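Long-range contacts in outer membrane protein assembly factor BamA (Haemophilus ducreyi, PDB 4K3C), which probably works in the Bam complex to assemble and insert beta-barrel proteins into the outer membrane, and is represented here by two POTRA domains and its barrel: residues 225-230 against 242-247; 269-274 against 303-308; 199-204 against 230-235; 342-347 against 383-388. All coordinates share one frame; numbering follows the deposited sequence.

Contact 1: residues 225-230 against 242-247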
# COMPACT_ATOMS: atom_id res chain seq x y z
N ILE A 225 0.23 18.76 3.73
CA ILE A 225 -0.19 20.04 3.23
C ILE A 225 0.16 20.03 1.76
O ILE A 225 1.27 19.64 1.39
CB ILE A 225 0.64 21.17 3.82
CG1 ILE A 225 0.63 21.11 5.34
CG2 ILE A 225 0.16 22.53 3.29
CD1 ILE A 225 1.65 22.08 5.96
N PHE A 226 -0.75 20.48 0.92
CA PHE A 226 -0.58 20.26 -0.50
C PHE A 226 -1.24 21.33 -1.33
O PHE A 226 -2.21 21.96 -0.93
CB PHE A 226 -1.18 18.90 -0.90
CG PHE A 226 -2.67 18.82 -0.68
CD1 PHE A 226 -3.18 18.40 0.54
CD2 PHE A 226 -3.55 19.16 -1.70
CE1 PHE A 226 -4.55 18.34 0.76
CE2 PHE A 226 -4.92 19.09 -1.50
CZ PHE A 226 -5.43 18.68 -0.26
N TYR A 227 -0.70 21.46 -2.54
CA TYR A 227 -1.24 22.34 -3.54
C TYR A 227 -1.34 21.54 -4.85
O TYR A 227 -0.43 20.79 -5.20
CB TYR A 227 -0.31 23.56 -3.65
CG TYR A 227 -0.40 24.36 -4.92
CD1 TYR A 227 -1.58 25.00 -5.29
CD2 TYR A 227 0.70 24.51 -5.74
CE1 TYR A 227 -1.66 25.75 -6.45
CE2 TYR A 227 0.64 25.25 -6.89
CZ TYR A 227 -0.54 25.87 -7.25
OH TYR A 227 -0.61 26.62 -8.40
N GLU A 228 -2.47 21.64 -5.53
CA GLU A 228 -2.59 21.01 -6.83
C GLU A 228 -3.08 22.04 -7.82
O GLU A 228 -4.02 22.77 -7.54
CB GLU A 228 -3.54 19.80 -6.82
CG GLU A 228 -3.81 19.25 -8.24
CD GLU A 228 -4.74 18.04 -8.28
OE1 GLU A 228 -4.47 17.08 -9.04
OE2 GLU A 228 -5.77 18.05 -7.56
N ASP A 229 -2.42 22.10 -8.97
CA ASP A 229 -2.86 22.94 -10.08
C ASP A 229 -3.32 22.07 -11.23
O ASP A 229 -2.49 21.64 -12.03
CB ASP A 229 -1.75 23.87 -10.54
CG ASP A 229 -2.24 24.93 -11.50
OD1 ASP A 229 -3.40 25.37 -11.36
OD2 ASP A 229 -1.47 25.34 -12.40
N TYR A 230 -4.63 21.81 -11.29
CA TYR A 230 -5.26 20.94 -12.31
C TYR A 230 -5.71 21.72 -13.53
O TYR A 230 -6.27 22.82 -13.41
CB TYR A 230 -6.46 20.24 -11.71
CG TYR A 230 -7.10 19.20 -12.58
CD1 TYR A 230 -6.52 17.96 -12.73
CD2 TYR A 230 -8.31 19.44 -13.23
CE1 TYR A 230 -7.11 16.98 -13.53
CE2 TYR A 230 -8.91 18.46 -14.03
CZ TYR A 230 -8.30 17.23 -14.17
OH TYR A 230 -8.85 16.24 -14.96
N LYS A 242 -10.59 24.37 -15.10
CA LYS A 242 -9.34 24.54 -14.37
C LYS A 242 -9.61 24.60 -12.88
O LYS A 242 -10.49 25.33 -12.43
CB LYS A 242 -8.58 25.77 -14.86
CG LYS A 242 -7.95 25.56 -16.23
CD LYS A 242 -7.80 26.88 -17.00
CE LYS A 242 -7.66 26.65 -18.49
NZ LYS A 242 -7.42 27.94 -19.19
N ARG A 243 -8.86 23.81 -12.12
CA ARG A 243 -9.02 23.76 -10.67
C ARG A 243 -7.70 23.98 -9.96
O ARG A 243 -6.70 23.36 -10.30
CB ARG A 243 -9.61 22.43 -10.22
CG ARG A 243 -10.12 22.44 -8.79
CD ARG A 243 -10.36 21.04 -8.27
NE ARG A 243 -9.11 20.28 -8.23
CZ ARG A 243 -8.88 19.17 -8.94
NH1 ARG A 243 -7.70 18.56 -8.82
NH2 ARG A 243 -9.81 18.68 -9.76
N LYS A 244 -7.71 24.86 -8.98
CA LYS A 244 -6.51 25.13 -8.22
C LYS A 244 -6.91 24.78 -6.81
O LYS A 244 -7.92 25.29 -6.31
CB LYS A 244 -6.15 26.61 -8.32
CG LYS A 244 -4.71 26.97 -8.01
CD LYS A 244 -4.46 28.45 -8.36
CE LYS A 244 -2.99 28.86 -8.25
NZ LYS A 244 -2.78 30.29 -8.63
N THR A 245 -6.19 23.89 -6.17
CA THR A 245 -6.58 23.63 -4.81
C THR A 245 -5.44 23.53 -3.83
O THR A 245 -4.36 23.05 -4.16
CB THR A 245 -7.52 22.42 -4.67
OG1 THR A 245 -7.02 21.58 -3.62
CG2 THR A 245 -7.63 21.66 -5.95
N TYR A 246 -5.70 24.03 -2.63
CA TYR A 246 -4.80 23.87 -1.52
C TYR A 246 -5.57 23.21 -0.40
O TYR A 246 -6.79 23.36 -0.31
CB TYR A 246 -4.30 25.22 -1.02
CG TYR A 246 -4.13 26.31 -2.04
CD1 TYR A 246 -5.21 27.10 -2.45
CD2 TYR A 246 -2.87 26.62 -2.54
CE1 TYR A 246 -5.04 28.14 -3.36
CE2 TYR A 246 -2.69 27.66 -3.45
CZ TYR A 246 -3.78 28.42 -3.86
OH TYR A 246 -3.58 29.46 -4.77
N GLY A 247 -4.87 22.51 0.47
CA GLY A 247 -5.52 21.90 1.61
C GLY A 247 -4.49 21.39 2.59
O GLY A 247 -3.29 21.54 2.37

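Contact 2: residues 269-274 against 303-308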
# COMPACT_ATOMS: atom_id res chain seq x y z
N THR A 269 -9.71 21.70 2.98
CA THR A 269 -9.28 21.87 1.60
C THR A 269 -10.05 22.99 0.90
O THR A 269 -11.27 23.10 0.99
CB THR A 269 -9.44 20.57 0.75
OG1 THR A 269 -10.80 20.43 0.34
CG2 THR A 269 -9.01 19.30 1.51
N HIS A 270 -9.33 23.80 0.14
CA HIS A 270 -9.90 24.95 -0.51
C HIS A 270 -9.68 24.80 -2.01
O HIS A 270 -8.55 24.65 -2.45
CB HIS A 270 -9.20 26.18 0.05
CG HIS A 270 -9.53 27.45 -0.66
ND1 HIS A 270 -8.60 28.44 -0.87
CD2 HIS A 270 -10.69 27.90 -1.19
CE1 HIS A 270 -9.17 29.45 -1.50
NE2 HIS A 270 -10.44 29.15 -1.70
N ASP A 271 -10.77 24.81 -2.78
CA ASP A 271 -10.77 24.60 -4.23
C ASP A 271 -11.19 25.89 -4.91
O ASP A 271 -12.15 26.53 -4.48
CB ASP A 271 -11.79 23.54 -4.65
CG ASP A 271 -11.54 22.18 -4.04
OD1 ASP A 271 -10.67 21.42 -4.55
OD2 ASP A 271 -12.24 21.87 -3.05
N LYS A 272 -10.51 26.24 -5.99
CA LYS A 272 -10.83 27.45 -6.73
C LYS A 272 -10.92 27.06 -8.20
O LYS A 272 -9.98 26.46 -8.73
CB LYS A 272 -9.77 28.52 -6.50
CG LYS A 272 -10.11 29.90 -7.06
CD LYS A 272 -8.96 30.91 -6.90
CE LYS A 272 -8.56 31.13 -5.44
NZ LYS A 272 -7.57 30.11 -4.94
N LEU A 273 -12.04 27.37 -8.85
CA LEU A 273 -12.23 26.99 -10.25
C LEU A 273 -12.42 28.18 -11.18
O LEU A 273 -13.16 29.11 -10.87
CB LEU A 273 -13.37 25.98 -10.39
CG LEU A 273 -13.05 24.56 -9.91
CD1 LEU A 273 -13.16 24.40 -8.40
CD2 LEU A 273 -13.89 23.50 -10.64
N ARG A 274 -11.70 28.15 -12.30
CA ARG A 274 -11.76 29.18 -13.33
C ARG A 274 -12.02 28.47 -14.67
O ARG A 274 -11.94 27.23 -14.74
CB ARG A 274 -10.45 29.97 -13.37
CG ARG A 274 -9.27 29.23 -14.03
CD ARG A 274 -7.91 29.65 -13.45
NE ARG A 274 -7.68 31.09 -13.54
CZ ARG A 274 -6.84 31.77 -12.77
NH1 ARG A 274 -6.14 31.15 -11.82
NH2 ARG A 274 -6.70 33.09 -12.94
N ILE A 303 -15.63 30.02 -8.93
CA ILE A 303 -16.28 29.22 -7.91
C ILE A 303 -15.23 28.88 -6.87
O ILE A 303 -14.10 28.58 -7.23
CB ILE A 303 -16.77 27.91 -8.57
CG1 ILE A 303 -17.73 28.22 -9.72
CG2 ILE A 303 -17.38 26.96 -7.56
CD1 ILE A 303 -17.95 27.07 -10.69
N GLN A 304 -15.58 28.93 -5.58
CA GLN A 304 -14.62 28.65 -4.49
C GLN A 304 -15.34 27.90 -3.38
O GLN A 304 -16.55 27.98 -3.27
CB GLN A 304 -14.05 29.94 -3.88
CG GLN A 304 -13.26 30.86 -4.80
CD GLN A 304 -12.35 31.80 -4.01
OE1 GLN A 304 -11.91 31.47 -2.91
NE2 GLN A 304 -12.05 32.99 -4.57
N SER A 305 -14.59 27.20 -2.53
CA SER A 305 -15.17 26.57 -1.35
C SER A 305 -14.14 25.96 -0.40
O SER A 305 -12.99 25.76 -0.75
CB SER A 305 -16.16 25.47 -1.79
OG SER A 305 -15.62 24.61 -2.78
N ALA A 306 -14.59 25.68 0.83
CA ALA A 306 -14.01 24.62 1.69
C ALA A 306 -15.10 24.29 2.69
O ALA A 306 -15.90 25.19 2.94
CB ALA A 306 -12.85 25.12 2.40
N ASP A 307 -15.23 23.09 3.27
CA ASP A 307 -14.64 21.75 3.03
C ASP A 307 -13.70 21.18 4.09
O ASP A 307 -12.53 20.89 3.84
CB ASP A 307 -14.28 21.41 1.59
CG ASP A 307 -15.49 21.02 0.77
OD1 ASP A 307 -16.52 21.70 0.93
OD2 ASP A 307 -15.43 20.04 -0.01
N PHE A 308 -14.26 21.01 5.28
CA PHE A 308 -13.75 20.12 6.30
C PHE A 308 -14.30 18.73 6.00
O PHE A 308 -15.50 18.53 6.00
CB PHE A 308 -14.29 20.53 7.66
CG PHE A 308 -13.40 21.43 8.42
CD1 PHE A 308 -13.43 22.80 8.21
CD2 PHE A 308 -12.54 20.92 9.37
CE1 PHE A 308 -12.61 23.65 8.94
CE2 PHE A 308 -11.70 21.76 10.10
CZ PHE A 308 -11.74 23.13 9.88

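Contact 3: residues 199-204 against 230-235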
# COMPACT_ATOMS: atom_id res chain seq x y z
N ASN A 199 1.85 15.95 -14.27
CA ASN A 199 1.10 15.22 -15.31
C ASN A 199 0.90 16.21 -16.42
O ASN A 199 1.38 17.32 -16.32
CB ASN A 199 -0.32 14.89 -14.82
CG ASN A 199 -0.38 13.66 -13.98
OD1 ASN A 199 0.28 12.67 -14.29
ND2 ASN A 199 -1.16 13.70 -12.91
N THR A 200 0.15 15.82 -17.45
CA THR A 200 -0.39 16.81 -18.38
C THR A 200 -1.58 17.49 -17.73
O THR A 200 -1.96 18.59 -18.14
CB THR A 200 -0.85 16.19 -19.71
OG1 THR A 200 -1.28 14.84 -19.49
CG2 THR A 200 0.28 16.22 -20.74
N ASP A 201 -2.15 16.84 -16.72
CA ASP A 201 -3.38 17.33 -16.09
C ASP A 201 -3.12 18.18 -14.85
O ASP A 201 -3.89 19.10 -14.56
CB ASP A 201 -4.34 16.18 -15.76
CG ASP A 201 -5.12 15.69 -16.97
OD1 ASP A 201 -5.87 16.50 -17.57
OD2 ASP A 201 -5.01 14.50 -17.31
N SER A 202 -2.05 17.88 -14.13
CA SER A 202 -1.70 18.72 -12.98
C SER A 202 -0.21 18.82 -12.63
O SER A 202 0.63 18.08 -13.13
CB SER A 202 -2.51 18.31 -11.74
OG SER A 202 -2.44 16.92 -11.51
N THR A 203 0.10 19.77 -11.76
CA THR A 203 1.33 19.73 -11.00
C THR A 203 0.91 19.74 -9.54
O THR A 203 -0.00 20.47 -9.15
CB THR A 203 2.23 20.94 -11.30
OG1 THR A 203 1.53 22.13 -10.96
CG2 THR A 203 2.59 20.99 -12.77
N ASN A 204 1.54 18.91 -8.72
CA ASN A 204 1.13 18.81 -7.34
C ASN A 204 2.33 18.86 -6.43
O ASN A 204 3.23 18.04 -6.54
CB ASN A 204 0.35 17.52 -7.09
CG ASN A 204 -0.26 16.94 -8.37
OD1 ASN A 204 -1.48 17.00 -8.58
ND2 ASN A 204 0.59 16.35 -9.22
N TYR A 230 -4.63 21.81 -11.29
CA TYR A 230 -5.26 20.94 -12.31
C TYR A 230 -5.71 21.72 -13.53
O TYR A 230 -6.27 22.82 -13.41
CB TYR A 230 -6.46 20.24 -11.71
CG TYR A 230 -7.10 19.20 -12.58
CD1 TYR A 230 -6.52 17.96 -12.73
CD2 TYR A 230 -8.31 19.44 -13.23
CE1 TYR A 230 -7.11 16.98 -13.53
CE2 TYR A 230 -8.91 18.46 -14.03
CZ TYR A 230 -8.30 17.23 -14.17
OH TYR A 230 -8.85 16.24 -14.96
N ASP A 231 -5.46 21.16 -14.71
CA ASP A 231 -5.88 21.78 -15.95
C ASP A 231 -6.01 20.73 -17.03
O ASP A 231 -5.04 20.13 -17.47
CB ASP A 231 -4.90 22.85 -16.41
CG ASP A 231 -5.33 23.51 -17.72
OD1 ASP A 231 -6.29 23.02 -18.37
OD2 ASP A 231 -4.70 24.53 -18.09
N ASN A 232 -7.23 20.64 -17.51
CA ASN A 232 -7.77 19.44 -18.11
C ASN A 232 -7.93 19.63 -19.62
O ASN A 232 -8.36 18.73 -20.34
CB ASN A 232 -9.11 19.26 -17.41
CG ASN A 232 -9.93 18.19 -17.98
OD1 ASN A 232 -10.90 18.45 -18.68
ND2 ASN A 232 -9.57 16.94 -17.67
N SER A 233 -7.52 20.80 -20.09
CA SER A 233 -7.92 21.33 -21.40
C SER A 233 -7.57 20.48 -22.61
O SER A 233 -8.14 20.66 -23.69
CB SER A 233 -7.36 22.74 -21.57
OG SER A 233 -7.48 23.48 -20.37
N ALA A 234 -6.64 19.54 -22.46
CA ALA A 234 -6.25 18.73 -23.60
C ALA A 234 -6.80 17.31 -23.50
O ALA A 234 -6.15 16.45 -22.91
CB ALA A 234 -4.74 18.70 -23.73
N ARG A 235 -7.99 17.06 -24.06
CA ARG A 235 -8.61 15.74 -23.94
C ARG A 235 -9.90 15.37 -24.74
O ARG A 235 -9.94 15.38 -25.99
CB ARG A 235 -8.81 15.43 -22.44
CG ARG A 235 -8.22 14.07 -22.05
CD ARG A 235 -8.08 13.81 -20.55
NE ARG A 235 -7.52 12.47 -20.36
CZ ARG A 235 -6.47 12.19 -19.59
NH1 ARG A 235 -5.87 13.17 -18.92
NH2 ARG A 235 -6.02 10.94 -19.48

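Contact 4: residues 342-347 against 383-388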
# COMPACT_ATOMS: atom_id res chain seq x y z
N SER A 342 -18.44 22.71 6.41
CA SER A 342 -18.06 22.75 5.00
C SER A 342 -19.11 23.48 4.19
O SER A 342 -20.24 23.67 4.65
CB SER A 342 -17.86 21.35 4.43
OG SER A 342 -17.17 20.51 5.33
N ASP A 343 -18.73 23.91 2.99
CA ASP A 343 -19.69 24.25 1.94
C ASP A 343 -20.12 22.90 1.30
O ASP A 343 -20.08 21.84 1.95
CB ASP A 343 -19.01 25.19 0.93
CG ASP A 343 -18.54 26.53 1.57
OD1 ASP A 343 -19.27 27.05 2.44
OD2 ASP A 343 -17.46 27.07 1.22
N ASN A 344 -20.53 22.90 0.05
CA ASN A 344 -20.52 21.62 -0.70
C ASN A 344 -21.37 20.38 -0.27
O ASN A 344 -22.07 19.82 -1.13
CB ASN A 344 -19.08 21.20 -0.98
CG ASN A 344 -18.52 21.92 -2.17
OD1 ASN A 344 -19.27 22.40 -3.03
ND2 ASN A 344 -17.19 22.00 -2.24
N LYS A 345 -21.27 19.93 0.99
CA LYS A 345 -22.23 18.94 1.56
C LYS A 345 -22.48 17.63 0.78
O LYS A 345 -23.59 17.42 0.24
CB LYS A 345 -23.59 19.60 1.83
CG LYS A 345 -23.84 19.98 3.28
CD LYS A 345 -25.11 20.79 3.42
CE LYS A 345 -25.28 21.34 4.83
NZ LYS A 345 -26.27 20.56 5.62
N TYR A 346 -21.50 16.74 0.75
CA TYR A 346 -21.63 15.51 -0.02
C TYR A 346 -20.86 14.36 0.64
O TYR A 346 -20.18 14.55 1.66
CB TYR A 346 -21.12 15.73 -1.44
CG TYR A 346 -19.62 15.99 -1.51
CD1 TYR A 346 -19.09 17.26 -1.25
CD2 TYR A 346 -18.72 14.97 -1.83
CE1 TYR A 346 -17.72 17.51 -1.30
CE2 TYR A 346 -17.35 15.22 -1.88
CZ TYR A 346 -16.85 16.49 -1.62
OH TYR A 346 -15.50 16.73 -1.68
N TYR A 347 -20.98 13.16 0.08
CA TYR A 347 -20.21 12.01 0.59
C TYR A 347 -19.79 11.09 -0.52
O TYR A 347 -20.44 11.03 -1.56
CB TYR A 347 -20.99 11.22 1.63
CG TYR A 347 -22.38 10.81 1.21
CD1 TYR A 347 -22.60 9.68 0.42
CD2 TYR A 347 -23.49 11.55 1.63
CE1 TYR A 347 -23.89 9.30 0.04
CE2 TYR A 347 -24.78 11.18 1.26
CZ TYR A 347 -24.97 10.06 0.46
OH TYR A 347 -26.26 9.71 0.10
N GLU A 383 -25.88 19.93 -4.83
CA GLU A 383 -25.45 18.94 -5.80
C GLU A 383 -24.00 18.51 -5.53
O GLU A 383 -23.23 19.25 -4.93
CB GLU A 383 -25.60 19.48 -7.22
CG GLU A 383 -26.50 18.63 -8.11
CD GLU A 383 -27.91 18.53 -7.56
OE1 GLU A 383 -28.62 19.55 -7.63
OE2 GLU A 383 -28.30 17.45 -7.07
N VAL A 384 -23.63 17.32 -5.97
CA VAL A 384 -22.24 16.90 -5.88
C VAL A 384 -21.38 17.83 -6.73
O VAL A 384 -21.73 18.12 -7.88
CB VAL A 384 -22.05 15.43 -6.32
CG1 VAL A 384 -20.59 15.12 -6.48
CG2 VAL A 384 -22.72 14.46 -5.32
N PRO A 385 -20.28 18.32 -6.18
CA PRO A 385 -19.44 19.24 -6.94
C PRO A 385 -18.96 18.58 -8.23
O PRO A 385 -18.28 17.56 -8.13
CB PRO A 385 -18.24 19.46 -6.02
CG PRO A 385 -18.71 19.15 -4.67
CD PRO A 385 -19.79 18.11 -4.81
N PHE A 386 -19.28 19.15 -9.40
CA PHE A 386 -19.05 18.50 -10.70
C PHE A 386 -17.63 18.03 -10.97
O PHE A 386 -17.41 17.12 -11.79
CB PHE A 386 -19.51 19.40 -11.85
CG PHE A 386 -18.80 20.73 -11.92
CD1 PHE A 386 -17.56 20.86 -12.52
CD2 PHE A 386 -19.41 21.88 -11.41
CE1 PHE A 386 -16.94 22.10 -12.60
CE2 PHE A 386 -18.78 23.12 -11.48
CZ PHE A 386 -17.55 23.23 -12.07
N TYR A 387 -16.67 18.63 -10.31
CA TYR A 387 -15.28 18.26 -10.50
C TYR A 387 -14.90 17.08 -9.63
O TYR A 387 -13.73 16.71 -9.56
CB TYR A 387 -14.36 19.45 -10.19
CG TYR A 387 -14.59 20.14 -8.86
CD1 TYR A 387 -15.50 21.18 -8.73
CD2 TYR A 387 -13.88 19.76 -7.73
CE1 TYR A 387 -15.70 21.82 -7.52
CE2 TYR A 387 -14.07 20.39 -6.51
CZ TYR A 387 -14.97 21.42 -6.41
OH TYR A 387 -15.15 22.06 -5.20
N GLN A 388 -15.89 16.52 -8.96
CA GLN A 388 -15.70 15.42 -8.03
C GLN A 388 -16.41 14.19 -8.60
O GLN A 388 -16.68 13.23 -7.89
CB GLN A 388 -16.33 15.78 -6.69
CG GLN A 388 -15.65 15.19 -5.49
CD GLN A 388 -14.42 15.97 -5.08
OE1 GLN A 388 -14.08 16.98 -5.70
NE2 GLN A 388 -13.75 15.52 -4.03

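Contact 1: residues 225-230 against 242-247
R243 lays its guanidinium flat along the ring of Y230, the two planes 15° apart and their centres 4.7 Å from each other. A bend at chi3 turns the end of the otherwise extended arginine chain back across the strand pair, which brings NH2 over the ring face, 3.9 Å from CG of Y230. The guanidinium edge is left to E228, whose OE2 makes a salt bridge with NH1; the modelled separation is too short to be exact. The other carboxylate oxygen, OE1, is held by S202 OG of the next strand. Further along the same face G247 has no side chain, and F226 folds over its backbone: CA of G247 sits 4.0 Å from the ring centroid of F226 in a CH-pi contact. With CG between the backbone N and the carbonyl carbon (chi1 64°), the phenylalanine leans across the partner strand. On the other face the rings of Y227 and Y246 run nearly parallel (19°) but slid apart, so they scarcely overlap. Six backbone hydrogen bonds, among them Y230 N to R243 O at 2.8 Å, tie three hydrogen-bonded pairs. This is an antiparallel beta hairpin in the wall of the transmembrane Omp85 barrel.

Contact 2: residues 269-274 against 303-308
H270 presents the edge of its ring to Q304 and gives the NE2-H to the amide oxygen, NE2 to OE1 3.0 Å, with 157° at the hydrogen. The acceptor lies in the imidazole plane, but the nitrogen stands tilted from the amide plane, and ring and amide are turned 42° against each other. CG of H270 lies opposite the backbone N (chi1 171°), which carries the ring over toward the neighbouring strand, and CD2 on the same ring edge comes near S305 O. Q304 is also flanked by K272, its counterpart in a non-hydrogen-bonded pair. Those two side chains run alongside each other in the same direction, CG to CG 4.0 Å, and bends in the outer half of the lysine chain carry its CE past the amide of Q304.

The opposite face is set by L273 and I303, which meet at their CB atoms, 4.3 Å apart. Y387 covers L273 and F291 covers I303. Four backbone bonds secure the L273-I303 and D271-S305 pairs, including L273 N to I303 O at 2.9 Å. Beyond S305 the regular pairing stops. The peptide before D307 is modelled as cis, yet T269 N still reaches D307 O at 3.1 Å. At this irregular step the chain is held by other residues: A306 N bonds to the D343 carboxylate and the D307 carboxylate accepts from N344 ND2. The arrangement is an antiparallel pairing of neighbouring barrel strands, interrupted by an irregularity in one of them and joined by a long loop containing the helix 280-288.

Contact 3: residues 199-204 against 230-235
The fraying end of an antiparallel strand pair makes this contact, where strands 202-211 and 220-231 of the barrel part into their loops. S202 and Y230 form one non-hydrogen-bonded pair, with CB of S202 at the edge of the tyrosine ring, 4.1 Å from CD1. Next to it D231 N donates to D201 O, a bond of 2.6 Å and the last backbone link between the segments.

D201 has more surface buried here than any other residue. Its side chain runs beside Y230 in the same direction, CB lying 3.6 Å from CE1 of the ring and the carboxylate turned only 19° from the ring plane. That position, with CG opposite the carbonyl carbon (chi1 -79°), also directs the carboxylate to R235, whose extended chain arrives at about a right angle. Guanidinium and carboxylate are nearly coplanar (14°), OD2 facing NH1 in a salt bridge; both atoms are too close in the model, so the detail of this bridge is doubtful.

Each loop is braced internally. D231 OD1 accepts from S233 N at 3.1 Å, an Asx turn, while N199 N bonds to S202 O across the tight connection that precedes strand 202-211. T200 OG1 is taken up by S172 O. The chemistry implies a junction fixed by one backbone bond and by the packing of D201 along Y230; at R235 opposite charges meet, in a detail the model leaves uncertain.

Contact 4: residues 342-347 against 383-388
Y346 overlaps P385 with one face of its ring, and the proline CD stands 4.1 Å from the ring centroid, 24° off the normal, in a CH-pi contact. The two side chains cross at about a right angle, with CD and CG of the proline toward the CD1-CE1 side of the ring. Y346 reaches this place with CG between its backbone N and carbonyl carbon (chi1 66°). On the proline's side, V384 adds CG2 against CB of Y346 at 4.4 Å. CB of P385 lies over a face of the Y387 ring, and Y285 of helix 280-288 also touches the proline.

N344 meets the proline from another direction, its OD1 3.7 Å from CG of P385. Its amide comes toward Y387 with the two planes 65° apart, but ND2 is still 3.6 Å from the hydroxyl OH. The amide oxygen OD1 of N344 finds its partner elsewhere, in the hydroxyl of Y285. Q388 crosses Y346 at about a right angle, CG 4.0 Å from CE2; the bend at its chi2 swings NE2 to 3.2 Å from the Y346 OH, at an angle too poor for a hydrogen bond. A turn closed by Q388 N to P385 O at 2.7 Å keeps P385, Y387 and Q388 together. Placed after strand 366-378, residues 383-388 belong to the long loop that corresponds to extracellular loop 6 of Omp85 barrels, docked here on the loop leading into strand 346-358.

Contacts 3, 1 and 2 follow one another round the barrel wall. Contacts 3 and 1 share Y230 and strand 220-231, their centres about 11 Å apart, and D229 N bonds to T203 O. Contact 1 joins contact 2 at about 9 Å between centres, where K244 O takes K272 N at 2.8 Å. Contact 4 adds the long loop to this wall. Its centre lies about 10 Å from that of contact 2, linked through A306 O and D343 N, and about 16 Å from that of contact 1, where Y387 CD2 touches R243 CD at 3.8 Å. Y387 packs the loop against both strand pairings, whereas contacts 3 and 4, centres about 21 Å apart, do not touch.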